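Local atomic coordinates of SWD1-like protein (Myceliophthora thermophila, PDB entry 6E29), a protein that probably serves, through its WD-repeat beta-propeller domain, as a non-catalytic, protein-binding subunit of the COMPASS histone H3 methyltransferase complex. Residues E17-I23 with R338-S343; N233-I239 with R271-V277; Y285-T290 with Q317-W322. One frame throughout, in Å; residues are numbered along the deposited sequence.

Overall arrangement
From the N terminus the chain first lays down strand 19-23 and then builds a seven-bladed beta-propeller of four-stranded antiparallel sheets. Only at its end does contact 1 close the circle, as 339-343 returns to pair with that first strand. Contacts 2 and 3 both nest inside this long loop, in series and without crossing. Contact 2 joins the hairpin turn at 233-239 to the start of the next blade; contact 3 then packs that blade's second strand, 285-290, on 317-322, the first strand of the blade that contact 1 completes. Contacts 2 and 3 touch through the pairing of N275 and H276 with S289, whereas contacts 1 and 3 share a sheet without touching.

Contact 1 (E17-I23 with R338-S343); sequences ENITNTI and RINIWS
As a non-hydrogen-bonded pair, W342 and I19 set CG (chi1 -79°) and CG1 (chi1 -65°) anti to their carbonyl carbons, which lays the two side chains alongside each other in one direction. I19 CG1 then sits over one face of the indole, 3.8 Å from the centroid of the five-membered ring, in a CH-pi contact, and its CD1 continues onto W342 CE2. On the same face of the sheet, T22 OG1 donates to N340 OD1 at 2.7 Å, arriving from above the amide carbonyl plane instead of along a lone pair. On the opposite face, which also carries N21, the isoleucines pack, I23 CG1 3.8 Å from I339 CB. Between these faces the antiparallel backbones bond directly: S343 N to N18 O at 2.8 Å, T20 N to I341 O at 2.9 Å, I341 N to N21 O, and a reciprocal pair between I23 and I339. A beta bulge between I19 and N21 shifts the register by one. This is the velcro closure of WD propellers, in which the N-terminal strand completes the last blade as its outermost member. At the start of 17-23, W342 NE1 bonds to E17 OE2 at 3.0 Å, though that oxygen's place is less sure; OE2 also accepts from G312 N and OE1 from E311 N, a setting that probably keeps the carboxylate ionised.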
loop_
_atom_site.group_PDB
_atom_site.type_symbol
_atom_site.label_atom_id
_atom_site.label_comp_id
_atom_site.label_asym_id
_atom_site.label_seq_id
_atom_site.Cartn_x
_atom_site.Cartn_y
_atom_site.Cartn_z
ATOM N N GLU B 17 2.770 -27.090 -7.050
ATOM C CA GLU B 17 2.310 -26.014 -6.170
ATOM C C GLU B 17 2.107 -26.575 -4.763
ATOM O O GLU B 17 1.629 -27.705 -4.588
ATOM C CB GLU B 17 0.998 -25.481 -6.725
ATOM C CG GLU B 17 0.730 -24.103 -6.635
ATOM C CD GLU B 17 -0.457 -23.734 -7.491
ATOM O OE1 GLU B 17 -0.466 -23.994 -8.715
ATOM O OE2 GLU B 17 -1.392 -23.174 -6.889
ATOM N N ASN B 18 2.500 -25.804 -3.762
ATOM C CA ASN B 18 2.459 -26.247 -2.372
ATOM C C ASN B 18 1.798 -25.192 -1.514
ATOM O O ASN B 18 2.400 -24.138 -1.273
ATOM C CB ASN B 18 3.847 -26.499 -1.827
ATOM C CG ASN B 18 4.405 -27.762 -2.326
ATOM O OD1 ASN B 18 3.863 -28.830 -2.052
ATOM N ND2 ASN B 18 5.498 -27.672 -3.079
ATOM N N ILE B 19 0.608 -25.502 -1.008
ATOM C CA ILE B 19 -0.107 -24.626 -0.080
ATOM C C ILE B 19 0.056 -25.215 1.332
ATOM O O ILE B 19 -0.467 -26.297 1.639
ATOM C CB ILE B 19 -1.573 -24.477 -0.504
ATOM C CG1 ILE B 19 -1.600 -23.739 -1.868
ATOM C CG2 ILE B 19 -2.388 -23.733 0.572
ATOM C CD1 ILE B 19 -2.946 -23.494 -2.473
ATOM N N THR B 20 0.835 -24.516 2.154
ATOM C CA THR B 20 1.252 -24.998 3.467
ATOM C C THR B 20 0.221 -24.705 4.534
ATOM O O THR B 20 0.144 -25.424 5.531
ATOM C CB THR B 20 2.602 -24.360 3.863
ATOM O OG1 THR B 20 2.454 -22.935 3.975
ATOM C CG2 THR B 20 3.609 -24.641 2.815
ATOM N N ASN B 21 -0.576 -23.666 4.344
ATOM C CA ASN B 21 -1.565 -23.285 5.329
ATOM C C ASN B 21 -2.734 -22.625 4.631
ATOM O O ASN B 21 -2.561 -21.940 3.616
ATOM C CB ASN B 21 -0.955 -22.334 6.367
ATOM C CG ASN B 21 0.134 -22.992 7.152
ATOM O OD1 ASN B 21 1.310 -22.862 6.816
ATOM N ND2 ASN B 21 -0.253 -23.768 8.166
ATOM N N THR B 22 -3.925 -22.896 5.142
ATOM C CA THR B 22 -5.141 -22.173 4.786
ATOM C C THR B 22 -5.747 -21.787 6.120
ATOM O O THR B 22 -5.960 -22.651 6.973
ATOM C CB THR B 22 -6.150 -23.006 3.966
ATOM O OG1 THR B 22 -5.576 -23.500 2.733
ATOM C CG2 THR B 22 -7.358 -22.158 3.646
ATOM N N ILE B 23 -5.990 -20.508 6.333
ATOM C CA ILE B 23 -6.608 -20.100 7.590
ATOM C C ILE B 23 -7.785 -19.193 7.283
ATOM O O ILE B 23 -7.872 -18.572 6.221
ATOM C CB ILE B 23 -5.596 -19.402 8.520
ATOM C CG1 ILE B 23 -5.033 -18.135 7.831
ATOM C CG2 ILE B 23 -4.494 -20.420 8.923
ATOM C CD1 ILE B 23 -3.987 -17.376 8.614
ATOM N N ARG B 338 -10.833 -16.691 2.617
ATOM C CA ARG B 338 -9.785 -17.482 3.233
ATOM C C ARG B 338 -8.411 -16.908 2.926
ATOM O O ARG B 338 -8.188 -16.338 1.858
ATOM C CB ARG B 338 -9.828 -18.906 2.711
ATOM C CG ARG B 338 -11.058 -19.607 3.192
ATOM C CD ARG B 338 -10.933 -21.078 3.047
ATOM N NE ARG B 338 -11.187 -21.535 1.694
ATOM C CZ ARG B 338 -12.373 -21.951 1.267
ATOM N NH1 ARG B 338 -13.430 -21.917 2.081
ATOM N NH2 ARG B 338 -12.508 -22.383 0.022
ATOM N N ILE B 339 -7.441 -17.201 3.800
ATOM C CA ILE B 339 -6.060 -16.844 3.512
ATOM C C ILE B 339 -5.313 -18.120 3.181
ATOM O O ILE B 339 -5.196 -19.018 4.029
ATOM C CB ILE B 339 -5.369 -16.120 4.680
ATOM C CG1 ILE B 339 -6.127 -14.848 5.052
ATOM C CG2 ILE B 339 -3.923 -15.800 4.263
ATOM C CD1 ILE B 339 -5.846 -14.376 6.489
ATOM N N ASN B 340 -4.792 -18.198 1.960
ATOM C CA ASN B 340 -3.928 -19.300 1.564
ATOM C C ASN B 340 -2.475 -18.859 1.548
ATOM O O ASN B 340 -2.165 -17.758 1.084
ATOM C CB ASN B 340 -4.311 -19.824 0.186
ATOM C CG ASN B 340 -5.547 -20.660 0.231
ATOM O OD1 ASN B 340 -5.487 -21.842 0.578
ATOM N ND2 ASN B 340 -6.694 -20.057 -0.092
ATOM N N ILE B 341 -1.583 -19.738 1.994
ATOM C CA ILE B 341 -0.145 -19.442 2.024
ATOM C C ILE B 341 0.579 -20.487 1.203
ATOM O O ILE B 341 0.507 -21.704 1.506
ATOM C CB ILE B 341 0.417 -19.406 3.450
ATOM C CG1 ILE B 341 -0.284 -18.335 4.283
ATOM C CG2 ILE B 341 1.902 -19.142 3.385
ATOM C CD1 ILE B 341 0.108 -18.443 5.758
ATOM N N TRP B 342 1.195 -20.035 0.116
ATOM C CA TRP B 342 1.998 -20.874 -0.760
ATOM C C TRP B 342 3.443 -20.879 -0.315
ATOM O O TRP B 342 3.992 -19.828 0.011
ATOM C CB TRP B 342 2.023 -20.334 -2.202
ATOM C CG TRP B 342 0.854 -20.620 -3.021
ATOM C CD1 TRP B 342 0.740 -21.585 -3.995
ATOM C CD2 TRP B 342 -0.392 -19.922 -3.001
ATOM N NE1 TRP B 342 -0.500 -21.521 -4.577
ATOM C CE2 TRP B 342 -1.222 -20.522 -3.986
ATOM C CE3 TRP B 342 -0.898 -18.865 -2.244
ATOM C CZ2 TRP B 342 -2.520 -20.104 -4.217
ATOM C CZ3 TRP B 342 -2.174 -18.448 -2.480
ATOM C CH2 TRP B 342 -2.974 -19.050 -3.473
ATOM N N SER B 343 4.083 -22.031 -0.428
ATOM C CA SER B 343 5.541 -22.144 -0.359
ATOM C C SER B 343 6.082 -22.082 -1.788
ATOM O O SER B 343 5.864 -23.000 -2.572
ATOM C CB SER B 343 5.949 -23.445 0.326
ATOM O OG SER B 343 5.996 -23.248 1.718
HETATM O O HOH W 1 3.819 -23.374 -4.407
#

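Contact 2 (N233-I239 with R271-V277)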
loop_
_atom_site.group_PDB
_atom_site.type_symbol
_atom_site.label_atom_id
_atom_site.label_comp_id
_atom_site.label_asym_id
_atom_site.label_seq_id
_atom_site.Cartn_x
_atom_site.Cartn_y
_atom_site.Cartn_z
ATOM N N ASN B 233 1.315 -0.515 -9.102
ATOM C CA ASN B 233 0.207 -1.107 -9.846
ATOM C C ASN B 233 -0.703 0.029 -10.286
ATOM O O ASN B 233 -1.054 0.896 -9.471
ATOM C CB ASN B 233 -0.599 -2.115 -9.026
ATOM C CG ASN B 233 -1.604 -2.895 -9.889
ATOM O OD1 ASN B 233 -1.383 -3.087 -11.091
ATOM N ND2 ASN B 233 -2.700 -3.319 -9.291
ATOM N N ALA B 234 -1.133 -0.017 -11.530
ATOM C CA ALA B 234 -1.999 1.021 -12.071
ATOM C C ALA B 234 -2.992 0.392 -13.030
ATOM O O ALA B 234 -2.809 -0.727 -13.510
ATOM C CB ALA B 234 -1.172 2.121 -12.770
ATOM N N GLN B 235 -4.031 1.135 -13.347
ATOM C CA GLN B 235 -5.153 0.553 -14.051
ATOM C C GLN B 235 -4.928 0.431 -15.554
ATOM O O GLN B 235 -5.894 0.268 -16.287
ATOM C CB GLN B 235 -6.403 1.388 -13.793
ATOM C CG GLN B 235 -6.993 1.166 -12.390
ATOM C CD GLN B 235 -8.399 1.788 -12.294
ATOM O OE1 GLN B 235 -8.753 2.676 -13.087
ATOM N NE2 GLN B 235 -9.208 1.307 -11.350
ATOM N N ASP B 236 -3.696 0.534 -16.036
ATOM C CA ASP B 236 -3.449 0.356 -17.455
ATOM C C ASP B 236 -2.885 -1.029 -17.759
ATOM O O ASP B 236 -2.287 -1.219 -18.808
ATOM C CB ASP B 236 -2.560 1.488 -18.028
ATOM C CG ASP B 236 -1.162 1.584 -17.372
ATOM O OD1 ASP B 236 -0.868 0.777 -16.466
ATOM O OD2 ASP B 236 -0.370 2.478 -17.786
ATOM N N ARG B 237 -3.100 -2.014 -16.869
ATOM C CA ARG B 237 -2.781 -3.418 -17.104
ATOM C C ARG B 237 -1.289 -3.687 -17.043
ATOM O O ARG B 237 -0.829 -4.748 -17.467
ATOM C CB ARG B 237 -3.343 -3.929 -18.456
ATOM C CG ARG B 237 -4.869 -3.872 -18.544
ATOM C CD ARG B 237 -5.457 -4.071 -19.923
ATOM N NE ARG B 237 -6.912 -4.131 -19.772
ATOM C CZ ARG B 237 -7.698 -3.068 -19.560
ATOM N NH1 ARG B 237 -7.186 -1.835 -19.474
ATOM N NH2 ARG B 237 -9.008 -3.232 -19.421
ATOM N N ILE B 238 -0.501 -2.729 -16.570
ATOM C CA ILE B 238 0.941 -2.872 -16.567
ATOM C C ILE B 238 1.444 -2.664 -15.154
ATOM O O ILE B 238 1.097 -1.670 -14.520
ATOM C CB ILE B 238 1.606 -1.877 -17.524
ATOM C CG1 ILE B 238 1.102 -2.170 -18.937
ATOM C CG2 ILE B 238 3.111 -2.021 -17.448
ATOM C CD1 ILE B 238 1.520 -1.091 -19.956
ATOM N N ILE B 239 2.255 -3.604 -14.668
ATOM C CA ILE B 239 2.953 -3.476 -13.396
ATOM C C ILE B 239 4.349 -2.951 -13.693
ATOM O O ILE B 239 4.957 -3.313 -14.716
ATOM C CB ILE B 239 2.993 -4.820 -12.647
ATOM C CG1 ILE B 239 1.581 -5.334 -12.411
ATOM C CG2 ILE B 239 3.705 -4.627 -11.268
ATOM C CD1 ILE B 239 1.520 -6.888 -12.012
ATOM N N ARG B 271 -4.580 -9.696 -22.047
ATOM C CA ARG B 271 -4.947 -8.363 -21.579
ATOM C C ARG B 271 -5.492 -8.402 -20.146
ATOM O O ARG B 271 -6.599 -7.940 -19.837
ATOM C CB ARG B 271 -5.911 -7.707 -22.561
ATOM C CG ARG B 271 -5.137 -6.957 -23.664
ATOM C CD ARG B 271 -5.985 -6.700 -24.878
ATOM N NE ARG B 271 -5.318 -7.088 -26.131
ATOM C CZ ARG B 271 -4.703 -6.250 -26.973
ATOM N NH1 ARG B 271 -4.652 -4.941 -26.723
ATOM N NH2 ARG B 271 -4.123 -6.728 -28.063
ATOM N N LEU B 272 -4.717 -9.029 -19.284
ATOM C CA LEU B 272 -5.094 -9.183 -17.880
ATOM C C LEU B 272 -4.881 -7.888 -17.112
ATOM O O LEU B 272 -3.901 -7.181 -17.349
ATOM C CB LEU B 272 -4.268 -10.287 -17.209
ATOM C CG LEU B 272 -4.357 -11.656 -17.921
ATOM C CD1 LEU B 272 -3.472 -12.705 -17.260
ATOM C CD2 LEU B 272 -5.800 -12.123 -18.024
ATOM N N SER B 273 -5.807 -7.593 -16.197
ATOM C CA SER B 273 -5.647 -6.526 -15.221
ATOM C C SER B 273 -5.285 -7.131 -13.874
ATOM O O SER B 273 -5.647 -8.268 -13.568
ATOM C CB SER B 273 -6.916 -5.674 -15.086
ATOM O OG SER B 273 -7.238 -5.065 -16.309
ATOM N N TRP B 274 -4.505 -6.376 -13.096
ATOM C CA TRP B 274 -3.892 -6.863 -11.865
ATOM C C TRP B 274 -4.578 -6.258 -10.654
ATOM O O TRP B 274 -4.901 -5.070 -10.628
ATOM C CB TRP B 274 -2.395 -6.554 -11.840
ATOM C CG TRP B 274 -1.790 -6.936 -13.116
ATOM C CD1 TRP B 274 -1.360 -6.111 -14.082
ATOM C CD2 TRP B 274 -1.568 -8.281 -13.594
ATOM N NE1 TRP B 274 -0.879 -6.830 -15.155
ATOM C CE2 TRP B 274 -0.990 -8.166 -14.882
ATOM C CE3 TRP B 274 -1.754 -9.556 -13.037
ATOM C CZ2 TRP B 274 -0.605 -9.271 -15.638
ATOM C CZ3 TRP B 274 -1.371 -10.693 -13.812
ATOM C CH2 TRP B 274 -0.812 -10.532 -15.094
ATOM N N ASN B 275 -4.886 -7.105 -9.694
ATOM C CA ASN B 275 -5.683 -6.654 -8.577
ATOM C C ASN B 275 -4.777 -6.056 -7.490
ATOM O O ASN B 275 -4.911 -4.882 -7.132
ATOM C CB ASN B 275 -6.487 -7.838 -8.070
ATOM C CG ASN B 275 -7.681 -7.436 -7.360
ATOM O OD1 ASN B 275 -7.767 -6.307 -6.881
ATOM N ND2 ASN B 275 -8.614 -8.351 -7.226
ATOM N N HIS B 276 -3.831 -6.849 -6.982
ATOM C CA HIS B 276 -2.861 -6.394 -6.002
ATOM C C HIS B 276 -1.499 -6.959 -6.374
ATOM O O HIS B 276 -1.399 -7.958 -7.085
ATOM C CB HIS B 276 -3.305 -6.806 -4.577
ATOM C CG HIS B 276 -4.383 -5.925 -4.035
ATOM N ND1 HIS B 276 -5.721 -6.252 -4.058
ATOM C CD2 HIS B 276 -4.316 -4.657 -3.561
ATOM C CE1 HIS B 276 -6.430 -5.244 -3.573
ATOM N NE2 HIS B 276 -5.604 -4.258 -3.278
ATOM N N VAL B 277 -0.441 -6.312 -5.879
ATOM C CA VAL B 277 0.917 -6.729 -6.187
ATOM C C VAL B 277 1.730 -6.680 -4.906
ATOM O O VAL B 277 1.365 -5.981 -3.956
ATOM C CB VAL B 277 1.591 -5.827 -7.225
ATOM C CG1 VAL B 277 0.774 -5.975 -8.585
ATOM C CG2 VAL B 277 1.598 -4.325 -6.723
HETATM O O HOH W 2 -3.282 -2.545 -6.506
HETATM O O HOH W 3 -3.713 -3.525 -13.655
HETATM O O HOH W 4 -1.575 -7.112 -18.635
#
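Two hydrogen bonds join W274 to the end of strand 229-234 and the turn after it. N233 ND2 donates to W274 O over 3.1 Å; the bond is nearly straight at 171° and lies in the plane of the N233 amide, yet it meets the carbonyl from above its plane. With CG anti to the backbone N (chi1 -170°), N233 carries its amide across to that oxygen. The indole returns a donor the other way, W274 NE1 to R237 O at 3.1 Å, more bent at 142° and again above the acceptor's carbonyl plane. Water supplies a second set of links: one molecule accepts from N233 ND2 and donates to N275 O, while another ties A234 O to W274 N. Apolar contact covers one face of the ring: I239 CD1 stands 3.6 Å from the centroid of the five-membered ring in a CH-pi contact, and the same methyl reaches V277 CG1 at 3.6 Å. N233 CB lies against V277 CG2. Along the more exposed margin, R237 CB rests 3.5 Å from L272 O. The contact sits at a joint between two propeller blades: strands 229-234 and 239-243, with the turn between them, abut the opening strand 274-279 of the next, where W299 and Y297 meet the W274 ring edge-to-face, V277 touches A288 of strand 285-290, and T220 of strand 218-223 packs on N233 and V277.

Contact 3 (Y285-T290 with Q317-W322)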
loop_
_atom_site.group_PDB
_atom_site.type_symbol
_atom_site.label_atom_id
_atom_site.label_comp_id
_atom_site.label_asym_id
_atom_site.label_seq_id
_atom_site.Cartn_x
_atom_site.Cartn_y
_atom_site.Cartn_z
ATOM N N TYR B 285 11.395 -11.184 -6.335
ATOM C CA TYR B 285 10.200 -11.527 -7.104
ATOM C C TYR B 285 9.143 -10.449 -6.939
ATOM O O TYR B 285 9.028 -9.813 -5.891
ATOM C CB TYR B 285 9.571 -12.848 -6.648
ATOM C CG TYR B 285 10.501 -14.008 -6.757
ATOM C CD1 TYR B 285 10.934 -14.456 -7.992
ATOM C CD2 TYR B 285 10.963 -14.638 -5.626
ATOM C CE1 TYR B 285 11.833 -15.573 -8.097
ATOM C CE2 TYR B 285 11.834 -15.714 -5.706
ATOM C CZ TYR B 285 12.271 -16.178 -6.942
ATOM O OH TYR B 285 13.150 -17.243 -7.015
ATOM N N VAL B 286 8.333 -10.287 -7.988
ATOM C CA VAL B 286 7.084 -9.522 -7.932
ATOM C C VAL B 286 5.941 -10.515 -8.157
ATOM O O VAL B 286 5.956 -11.251 -9.141
ATOM C CB VAL B 286 7.054 -8.416 -9.018
ATOM C CG1 VAL B 286 5.674 -7.761 -9.068
ATOM C CG2 VAL B 286 8.161 -7.334 -8.720
ATOM N N ALA B 287 4.938 -10.497 -7.278
ATOM C CA ALA B 287 3.741 -11.317 -7.454
ATOM C C ALA B 287 2.541 -10.404 -7.672
ATOM O O ALA B 287 2.530 -9.246 -7.214
ATOM C CB ALA B 287 3.476 -12.214 -6.247
ATOM N N ALA B 288 1.533 -10.928 -8.365
ATOM C CA ALA B 288 0.273 -10.210 -8.516
ATOM C C ALA B 288 -0.884 -11.198 -8.561
ATOM O O ALA B 288 -0.768 -12.272 -9.166
ATOM C CB ALA B 288 0.261 -9.385 -9.808
ATOM N N SER B 289 -2.027 -10.765 -8.059
ATOM C CA SER B 289 -3.318 -11.397 -8.320
ATOM C C SER B 289 -4.003 -10.727 -9.508
ATOM O O SER B 289 -3.717 -9.581 -9.857
ATOM C CB SER B 289 -4.230 -11.288 -7.104
ATOM O OG SER B 289 -4.324 -9.918 -6.712
ATOM N N THR B 290 -4.943 -11.453 -10.106
ATOM C CA THR B 290 -5.508 -11.131 -11.414
ATOM C C THR B 290 -6.991 -10.861 -11.274
ATOM O O THR B 290 -7.718 -11.689 -10.706
ATOM C CB THR B 290 -5.290 -12.307 -12.366
ATOM O OG1 THR B 290 -3.975 -12.825 -12.164
ATOM C CG2 THR B 290 -5.444 -11.844 -13.834
ATOM N N GLN B 317 -8.349 -14.067 -6.400
ATOM C CA GLN B 317 -7.561 -13.642 -5.250
ATOM C C GLN B 317 -7.462 -12.111 -5.206
ATOM O O GLN B 317 -7.412 -11.444 -6.241
ATOM C CB GLN B 317 -6.147 -14.232 -5.310
ATOM C CG GLN B 317 -6.151 -15.752 -5.469
ATOM C CD GLN B 317 -6.595 -16.432 -4.194
ATOM O OE1 GLN B 317 -6.397 -15.905 -3.106
ATOM N NE2 GLN B 317 -7.199 -17.595 -4.321
ATOM N N GLY B 318 -7.424 -11.563 -3.994
ATOM C CA GLY B 318 -7.301 -10.134 -3.803
ATOM C C GLY B 318 -5.941 -9.729 -3.293
ATOM O O GLY B 318 -4.937 -9.786 -4.020
ATOM N N VAL B 319 -5.892 -9.272 -2.033
ATOM C CA VAL B 319 -4.629 -8.745 -1.496
ATOM C C VAL B 319 -3.649 -9.880 -1.342
ATOM O O VAL B 319 -4.013 -10.949 -0.835
ATOM C CB VAL B 319 -4.862 -8.055 -0.142
ATOM C CG1 VAL B 319 -3.550 -7.941 0.685
ATOM C CG2 VAL B 319 -5.466 -6.656 -0.380
ATOM N N ILE B 320 -2.365 -9.634 -1.678
ATOM C CA ILE B 320 -1.344 -10.662 -1.462
ATOM C C ILE B 320 -0.181 -10.036 -0.706
ATOM O O ILE B 320 0.054 -8.834 -0.785
ATOM C CB ILE B 320 -0.864 -11.297 -2.798
ATOM C CG1 ILE B 320 -0.230 -10.205 -3.660
ATOM C CG2 ILE B 320 -2.081 -11.972 -3.532
ATOM C CD1 ILE B 320 0.297 -10.719 -4.948
ATOM N N GLU B 321 0.581 -10.866 -0.006
ATOM C CA GLU B 321 1.706 -10.366 0.785
ATOM C C GLU B 321 2.729 -11.471 0.913
ATOM O O GLU B 321 2.357 -12.618 1.184
ATOM C CB GLU B 321 1.293 -9.967 2.203
ATOM C CG GLU B 321 0.506 -8.703 2.243
ATOM C CD GLU B 321 1.343 -7.511 1.798
ATOM O OE1 GLU B 321 2.543 -7.414 2.179
ATOM O OE2 GLU B 321 0.793 -6.696 1.044
ATOM N N TRP B 322 4.001 -11.153 0.715
ATOM C CA TRP B 322 5.052 -12.123 0.986
ATOM C C TRP B 322 5.534 -12.044 2.435
ATOM O O TRP B 322 5.583 -10.952 3.025
ATOM C CB TRP B 322 6.268 -11.852 0.102
ATOM C CG TRP B 322 6.091 -12.076 -1.386
ATOM C CD1 TRP B 322 5.585 -11.185 -2.306
ATOM C CD2 TRP B 322 6.505 -13.229 -2.129
ATOM N NE1 TRP B 322 5.673 -11.721 -3.580
ATOM C CE2 TRP B 322 6.252 -12.959 -3.493
ATOM C CE3 TRP B 322 7.095 -14.448 -1.780
ATOM C CZ2 TRP B 322 6.534 -13.875 -4.489
ATOM C CZ3 TRP B 322 7.371 -15.356 -2.782
ATOM C CH2 TRP B 322 7.097 -15.060 -4.106
HETATM O O HOH W 5 -6.405 -13.799 -8.915
#
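S289 and G318 make the one direct hydrogen bond between the strands: S289 OG donates to G318 O over 2.8 Å, in the carbonyl plane and on a lone pair. The hydroxyl gets there because OG lies between the backbone N and the carbonyl carbon (chi1 54°), and it also accepts from the backbone N-H of H276, so this buried oxygen is held from two strands at once. The strands draw together here, S289 CB lying 3.3 Å from Q317 O, and a water that accepts from both T290 N and Q317 N links the two backbones, the second bond the longer at 3.2 Å. Next to it I320 packs closely, its CD1 3.7 Å from A287 CB and 3.6 Å from A288 CA, fitting against the small residues of 285-290. A287 CB in turn sits 3.5 Å from W322 NE1, meeting the indole obliquely; that nitrogen gives a weak hydrogen bond to A278 O. Such packing is how neighbouring blades of a beta-propeller face each other: the two strands run at 155° in separate sheets, 285-290 second in its blade and 317-322 the edge strand at the start of the following one. Replacing W322 by an alanine would probably leave A287 CB and Y285 CB without the indole they rest on, opening a gap between the blades and depriving A278 O of its weak donor. The slack side is the Y285 end, where the backbones spread. Y285, partly exposed, touches W322 CZ2 through its CB at 3.9 Å, but the two rings, with planes 17° apart, are slid past one another so that they barely overlap, their six-membered centroids 6.0 Å apart.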